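Local structure of TlmII (Streptoalloteichus hindustanus, 4HVM) at residues 228-233 with 456-461. The protein takes part in tallysomycin biosynthesis, probably as a condensation-domain protein of nonribosomal peptide synthesis that may bind phosphopantetheine. Sequence-based numbering, arbitrary orientation.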
# COMPACT_ATOMS: atom_id res chain seq x y z
N GLN A 228 -8.23 -14.68 -10.36
CA GLN A 228 -7.04 -15.34 -10.88
C GLN A 228 -7.00 -15.34 -12.41
O GLN A 228 -5.97 -15.03 -13.01
CB GLN A 228 -6.93 -16.76 -10.33
CG GLN A 228 -6.62 -16.82 -8.85
CD GLN A 228 -5.33 -16.11 -8.52
OE1 GLN A 228 -4.36 -16.18 -9.26
NE2 GLN A 228 -5.32 -15.41 -7.39
N ALA A 229 -8.13 -15.67 -13.03
CA ALA A 229 -8.21 -15.73 -14.48
C ALA A 229 -7.99 -14.35 -15.09
O ALA A 229 -7.53 -14.23 -16.22
CB ALA A 229 -9.55 -16.29 -14.91
N LEU A 230 -8.33 -13.32 -14.33
CA LEU A 230 -8.14 -11.94 -14.76
C LEU A 230 -6.71 -11.49 -14.51
O LEU A 230 -6.07 -10.90 -15.38
CB LEU A 230 -9.12 -11.02 -14.02
CG LEU A 230 -9.14 -9.56 -14.44
CD1 LEU A 230 -9.83 -9.41 -15.79
CD2 LEU A 230 -9.82 -8.71 -13.39
N THR A 231 -6.21 -11.77 -13.31
CA THR A 231 -4.87 -11.37 -12.92
C THR A 231 -3.79 -12.13 -13.68
O THR A 231 -3.00 -11.53 -14.41
CB THR A 231 -4.65 -11.57 -11.40
OG1 THR A 231 -5.47 -10.66 -10.67
CG2 THR A 231 -3.18 -11.34 -11.05
N GLU A 232 -3.77 -13.45 -13.51
CA GLU A 232 -2.77 -14.29 -14.16
C GLU A 232 -2.96 -14.28 -15.67
O GLU A 232 -4.00 -14.73 -16.18
CB GLU A 232 -2.83 -15.71 -13.62
N PRO A 233 -1.97 -13.76 -16.40
CA PRO A 233 -1.98 -13.72 -17.86
C PRO A 233 -0.58 -13.90 -18.44
O PRO A 233 0.29 -14.38 -17.72
CB PRO A 233 -2.51 -12.31 -18.16
N GLN A 456 -16.71 -10.37 -18.61
CA GLN A 456 -16.48 -10.31 -20.04
C GLN A 456 -15.00 -10.51 -20.37
O GLN A 456 -14.66 -11.21 -21.32
CB GLN A 456 -16.95 -8.97 -20.60
CG GLN A 456 -16.80 -8.83 -22.10
CD GLN A 456 -17.62 -9.85 -22.85
OE1 GLN A 456 -18.84 -9.72 -22.96
NE2 GLN A 456 -16.95 -10.87 -23.38
N ALA A 457 -14.13 -9.90 -19.58
CA ALA A 457 -12.69 -9.98 -19.83
C ALA A 457 -12.14 -11.40 -19.74
O ALA A 457 -11.18 -11.74 -20.43
CB ALA A 457 -11.93 -9.06 -18.88
N VAL A 458 -12.76 -12.22 -18.90
CA VAL A 458 -12.35 -13.60 -18.75
C VAL A 458 -13.01 -14.47 -19.82
O VAL A 458 -12.39 -15.38 -20.36
CB VAL A 458 -12.70 -14.14 -17.35
CG1 VAL A 458 -12.32 -15.61 -17.23
CG2 VAL A 458 -12.00 -13.32 -16.28
N ALA A 459 -14.27 -14.17 -20.12
CA ALA A 459 -15.02 -14.92 -21.12
C ALA A 459 -14.43 -14.75 -22.51
O ALA A 459 -14.13 -15.74 -23.19
CB ALA A 459 -16.47 -14.49 -21.12
N ASP A 460 -14.27 -13.50 -22.93
CA ASP A 460 -13.72 -13.18 -24.25
C ASP A 460 -13.08 -11.79 -24.24
O ASP A 460 -13.76 -10.78 -24.42
CB ASP A 460 -14.81 -13.25 -25.32
CG ASP A 460 -14.25 -13.27 -26.73
OD1 ASP A 460 -13.03 -13.08 -26.91
OD2 ASP A 460 -15.05 -13.48 -27.67
N PRO A 461 -11.76 -11.74 -24.05
CA PRO A 461 -11.03 -10.47 -23.99
C PRO A 461 -11.01 -9.73 -25.33
O PRO A 461 -10.56 -8.59 -25.37
CB PRO A 461 -9.62 -10.89 -23.58
CG PRO A 461 -9.50 -12.31 -24.03
CD PRO A 461 -10.86 -12.90 -23.86
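No flat group takes part where Ala229 and Leu230 meet Ala457 and Val458; the side-chain contact is aliphatic, made mostly by methyl groups, and the aromatic side chain of Phe314 in helix 314-330 touches both Leu230 and Ala457. The example illustrates helix-helix packing in the second half of a condensation-domain fold: helices 224-231 and 445-459 follow strands 216-223 and 427-434, antiparallel neighbours in one mixed sheet, and here their last turns come together. Leu230 and Val458 are the closest CA pair of the two segments, 6.0 Å apart, a spacing that Ala229 and Ala457 probably help to permit. In Leu230 a chi1 of -175° sets CG anti to the backbone N, and chi2 of 74° then turns CD1 to Ala457 CB, 3.8 Å away. This leucine also packs on Ala244 and Met245 of helix 241-255, so the inner half of the contact is buried, whereas Ala229 lies at the exposed margin. The interface is small, with 151 Å² buried in all, and its side-chain contacts are apolar, without hydrogen bonds between the segments. At that margin the fork of Val458 straddles a single methyl: Ala229 CB lies 3.7 Å from Val458 CG1 and 4.1 Å from Val458 CG2, and the latter methyl also approaches Leu230 CB, at 4.3 Å.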